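Local coordinates for ThiJ/PfpI domain protein (Brachyspira murdochii, PDB 4HCJ), which belongs to the DJ-1/PfpI family, binds magnesium, and is probably a hydrolase, although its substrate is not established, at residues R89-A94 / A115-L120; Q101-G106 / N152-N157. All blocks are in the same frame, centred on the assembly; numbering follows the deposited sequence. Where two conformers were deposited one is given.

Contact 2 (101-106 with 152-157) joins two neighbouring parallel strands of the central sheet. Contact 1 (89-94 with 115-120) packs helix 88-99 on the C-terminal end of helix 110-116 and the next turn, over one face of that sheet. Their centres are 12 Å apart, and they touch directly. Ile-119 CD1 of contact 1 reaches Val-104 CG1 of contact 2 at 3.7 Å. Ile-119 O sits 3.6 Å from Ile-153 CD1, and Leu-120 packs on the same isoleucine. Strand 103-107 runs between the two helices in the chain. A bound magnesium lies about 7 Å from the side chain of Asn-116 in contact 1. Contact 2 lies away from the metal site.

Contact 1. Residues R89-A94 / A115-L120; sequences RTQGLA and ANAKIL
Gln-91 on helix 88-99 meets Ala-117 at the C-terminal end of helix 110-116, where the two backbones come closest, with CA atoms 4.7 Å apart. Gln-91 CB packs on Ala-117 CB at 3.7 Å. One turn further along the helix, Ala-94 CB lies 4.1 Å from Ala-117 CB. Ala-94 CB is also 4.1 Å from Ile-119 CD1. These small apolar groups form the tight, buried part of the contact. The methyl of Ala-117 meets both Gln-91 and Ala-94. Ile-119 reaches over through CD1 alone. With CG1 between the backbone N and the carbonyl carbon (chi1 68°) and the chain extended to CD1, that methyl is carried to Ala-94. Leu-98 and Lys-95 of helix 88-99 also touch this isoleucine.

The other side is looser and more polar. Gln-91 stretches out beyond CG, chi2 174°, and its side chain crosses that of Asn-116 at a slant. NE2 comes within 3.5 Å of Asn-116 CB, a packing contact, while CD and OE1 lie near the backbone carbonyl of Asn-116. The two amide planes are turned 73° apart, and the amides do not bond to each other. Instead Gln-91 NE2 and Asn-116 ND2 both donate to the carbonyl oxygen of Trp-85. One loop oxygen thus holds both amides beside each other. Both side chains are partly exposed.

Helix 110-116 ends here in a Schellman motif. Lys-118 has positive phi, and two bonds run back into the last turn, one of them Lys-118 N to Ala-115 O at 3.0 Å. The turn redirects the chain so that Ile-119 goes back into the core. The side chain of Asn-116 is about 5 Å from that of His-137, a residue seen to bind magnesium in this protein. The pair of helices belongs to one helical layer of the alpha-beta-alpha sandwich of the DJ-1/PfpI family.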
# COMPACT_ATOMS: atom_id res chain seq x y z
N ARG A 89 -4.43 -12.88 -4.88
CA ARG A 89 -3.73 -12.02 -5.84
C ARG A 89 -3.06 -10.84 -5.14
O ARG A 89 -1.92 -10.50 -5.45
CB ARG A 89 -4.68 -11.49 -6.91
CG ARG A 89 -5.38 -12.56 -7.72
CD ARG A 89 -6.49 -11.96 -8.55
NE ARG A 89 -7.56 -11.50 -7.68
CZ ARG A 89 -8.63 -10.87 -8.13
NH1 ARG A 89 -8.75 -10.58 -9.44
NH2 ARG A 89 -9.57 -10.50 -7.28
N THR A 90 -3.77 -10.18 -4.22
CA THR A 90 -3.18 -9.04 -3.54
C THR A 90 -2.07 -9.49 -2.59
O THR A 90 -1.03 -8.87 -2.49
CB THR A 90 -4.25 -8.23 -2.81
OG1 THR A 90 -4.91 -9.11 -1.91
CG2 THR A 90 -5.25 -7.63 -3.81
N GLN A 91 -2.30 -10.61 -1.91
CA GLN A 91 -1.25 -11.19 -1.07
C GLN A 91 -0.05 -11.59 -1.93
O GLN A 91 1.10 -11.39 -1.54
CB GLN A 91 -1.78 -12.40 -0.30
CG GLN A 91 -2.86 -12.05 0.70
CD GLN A 91 -3.47 -13.27 1.34
OE1 GLN A 91 -2.96 -14.38 1.22
NE2 GLN A 91 -4.60 -13.08 2.00
N GLY A 92 -0.33 -12.12 -3.11
CA GLY A 92 0.72 -12.53 -4.02
C GLY A 92 1.57 -11.34 -4.46
O GLY A 92 2.78 -11.46 -4.59
N LEU A 93 0.94 -10.19 -4.71
CA LEU A 93 1.71 -8.99 -5.06
C LEU A 93 2.58 -8.52 -3.90
O LEU A 93 3.71 -8.06 -4.11
CB LEU A 93 0.80 -7.87 -5.56
CG LEU A 93 0.12 -8.13 -6.91
CD1 LEU A 93 -0.82 -6.98 -7.26
CD2 LEU A 93 1.15 -8.35 -8.02
N ALA A 94 2.08 -8.60 -2.67
CA ALA A 94 2.88 -8.22 -1.52
C ALA A 94 4.16 -9.06 -1.47
O ALA A 94 5.27 -8.54 -1.29
CB ALA A 94 2.10 -8.39 -0.24
N ALA A 115 -0.24 -8.36 6.22
CA ALA A 115 -0.24 -9.27 7.35
C ALA A 115 -0.69 -10.66 6.92
O ALA A 115 -0.08 -11.67 7.27
CB ALA A 115 -1.15 -8.73 8.44
N ASN A 116 -1.78 -10.71 6.15
CA ASN A 116 -2.34 -11.97 5.70
C ASN A 116 -1.43 -12.70 4.70
O ASN A 116 -1.49 -13.92 4.60
CB ASN A 116 -3.72 -11.77 5.11
CG ASN A 116 -4.78 -11.46 6.15
OD1 ASN A 116 -4.53 -11.52 7.35
ND2 ASN A 116 -5.98 -11.13 5.69
N ALA A 117 -0.59 -11.96 3.99
CA ALA A 117 0.41 -12.53 3.10
C ALA A 117 1.61 -13.12 3.85
O ALA A 117 2.51 -13.70 3.23
CB ALA A 117 0.91 -11.47 2.13
N LYS A 118 1.63 -12.96 5.17
CA LYS A 118 2.71 -13.48 6.04
C LYS A 118 4.04 -12.80 5.79
O LYS A 118 5.09 -13.40 5.98
CB LYS A 118 2.85 -15.00 5.91
CG LYS A 118 1.59 -15.72 6.26
CD LYS A 118 1.24 -15.40 7.67
CE LYS A 118 -0.17 -14.96 7.78
NZ LYS A 118 -0.97 -16.09 8.37
N ILE A 119 4.00 -11.54 5.37
CA ILE A 119 5.24 -10.79 5.22
C ILE A 119 5.53 -9.87 6.40
O ILE A 119 6.55 -9.18 6.41
CB ILE A 119 5.31 -10.00 3.89
CG1 ILE A 119 4.29 -8.85 3.82
CG2 ILE A 119 5.21 -10.95 2.68
CD1 ILE A 119 4.72 -7.75 2.86
N LEU A 120 4.66 -9.87 7.40
CA LEU A 120 4.85 -9.01 8.57
C LEU A 120 5.19 -9.80 9.83
O LEU A 120 5.21 -9.24 10.93
CB LEU A 120 3.63 -8.12 8.83
CG LEU A 120 3.19 -7.25 7.65
CD1 LEU A 120 2.00 -6.37 8.06
CD2 LEU A 120 4.33 -6.39 7.14

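Contact 2. Residues Q101-G106 / N152-N157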
# COMPACT_ATOMS: atom_id res chain seq x y z
N GLN A 101 12.96 -7.39 -3.67
CA GLN A 101 13.72 -6.34 -3.00
C GLN A 101 13.17 -4.95 -3.28
O GLN A 101 13.92 -3.97 -3.32
CB GLN A 101 15.22 -6.41 -3.34
CG GLN A 101 15.97 -7.53 -2.64
CD GLN A 101 15.51 -8.91 -3.08
OE1 GLN A 101 15.47 -9.21 -4.28
NE2 GLN A 101 15.16 -9.76 -2.12
N LYS A 102 11.85 -4.86 -3.47
CA LYS A 102 11.18 -3.58 -3.63
C LYS A 102 10.61 -3.11 -2.30
O LYS A 102 10.59 -3.84 -1.30
CB LYS A 102 10.01 -3.70 -4.61
CG LYS A 102 10.32 -4.34 -5.93
CD LYS A 102 11.23 -3.52 -6.79
CE LYS A 102 11.51 -4.28 -8.07
NZ LYS A 102 11.70 -3.41 -9.23
N ILE A 103 10.17 -1.86 -2.28
CA ILE A 103 9.48 -1.33 -1.11
C ILE A 103 8.04 -1.85 -1.09
O ILE A 103 7.36 -1.84 -2.13
CB ILE A 103 9.54 0.21 -1.09
CG1 ILE A 103 11.00 0.71 -1.00
CG2 ILE A 103 8.63 0.81 -0.01
CD1 ILE A 103 12.02 -0.12 -0.26
N VAL A 104 7.60 -2.31 0.07
CA VAL A 104 6.25 -2.79 0.26
C VAL A 104 5.62 -1.94 1.34
O VAL A 104 6.06 -1.98 2.51
CB VAL A 104 6.22 -4.29 0.62
CG1 VAL A 104 4.79 -4.79 0.62
CG2 VAL A 104 7.08 -5.10 -0.34
N ALA A 105 4.61 -1.16 0.96
CA ALA A 105 4.05 -0.18 1.87
C ALA A 105 2.55 -0.36 1.97
O ALA A 105 1.90 -0.68 0.97
CB ALA A 105 4.39 1.23 1.39
N GLY A 106 1.99 -0.13 3.15
CA GLY A 106 0.55 -0.19 3.33
C GLY A 106 0.10 0.86 4.31
O GLY A 106 0.82 1.20 5.26
N ASN A 152 12.58 -2.34 4.13
CA ASN A 152 11.82 -2.06 2.91
C ASN A 152 10.31 -2.07 3.13
O ASN A 152 9.57 -1.87 2.18
CB ASN A 152 12.16 -3.09 1.83
CG ASN A 152 13.54 -2.93 1.27
OD1 ASN A 152 14.24 -1.98 1.58
ND2 ASN A 152 13.93 -3.85 0.42
N ILE A 153 9.87 -2.33 4.36
CA ILE A 153 8.45 -2.34 4.69
C ILE A 153 8.08 -1.03 5.36
O ILE A 153 8.75 -0.60 6.31
CB ILE A 153 8.12 -3.56 5.60
CG1 ILE A 153 8.34 -4.86 4.82
CG2 ILE A 153 6.71 -3.47 6.17
CD1 ILE A 153 8.28 -6.11 5.66
N VAL A 154 7.02 -0.38 4.88
CA VAL A 154 6.56 0.87 5.47
C VAL A 154 5.06 0.74 5.73
O VAL A 154 4.31 0.34 4.84
CB VAL A 154 6.81 2.09 4.55
CG1 VAL A 154 6.37 3.37 5.24
CG2 VAL A 154 8.28 2.16 4.15
N THR A 155 4.62 1.06 6.95
CA THR A 155 3.21 0.99 7.27
C THR A 155 2.76 2.28 7.94
O THR A 155 3.57 3.03 8.52
CB THR A 155 2.87 -0.23 8.16
OG1 THR A 155 3.64 -0.17 9.37
CG2 THR A 155 3.12 -1.56 7.44
N ALA A 156 1.46 2.56 7.85
CA ALA A 156 0.87 3.73 8.49
C ALA A 156 -0.53 3.40 8.96
O ALA A 156 -1.17 2.46 8.48
CB ALA A 156 0.88 4.94 7.56
N ASN A 157 -1.03 4.21 9.89
CA ASN A 157 -2.21 3.83 10.66
C ASN A 157 -3.56 4.32 10.14
O ASN A 157 -4.55 4.21 10.84
CB ASN A 157 -2.05 4.20 12.13
CG ASN A 157 -2.11 5.68 12.37
OD1 ASN A 157 -2.12 6.47 11.44
ND2 ASN A 157 -2.09 6.07 13.64
O HOH W 1 11.88 -6.02 -0.24
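Strands 103-106 and 153-156 run parallel, their axes 4.7 Å apart at closest approach and their directions 10° apart. They are adjacent strands in the central sheet of the alpha-beta-alpha sandwich. Four backbone bonds join them in the regular parallel pattern. Val-104 uses its N toward Asn-152 O and its O toward Val-154 N. Gly-106 does the same with Val-154 O and Ala-156 N, and its last bond is the most bent, 135° at the hydrogen. CA-H...O contacts fill in between, such as Ala-105 CA to Val-154 O at 3.0 Å.

Val-104, Ile-153 and Thr-155 point to the face covered by helices 88-99 and 110-116. Thr-155 OG1 bonds to Thr-126 N. Ala-105 and Val-154 point to the other face, where Ala-105 meets Phe-165 of helix 162-174. Ala-105 CB packs on Val-154 CB at 4.1 Å. Ile-103 CG2 comes up to Val-154 CG2 at 4.4 Å, a looser touch. On its far edge, strand 103-107 bonds to strand 72-75.

Where the pairing begins, the side chains of Ile-103 and Asn-152 cross at about a right angle. Ile-103 CD1 lies 3.4 Å from Asn-152 OD1, an apolar methyl against a carbonyl oxygen. With Asn-152 CG beside its own backbone N (chi1 -71°) and OD1 nearly eclipsing CA, ND2 is left pointing toward Gln-101 and Lys-102. A water links the two segments there: it donates to Lys-102 O at 2.7 Å and accepts from Asn-152 ND2 at 3.1 Å.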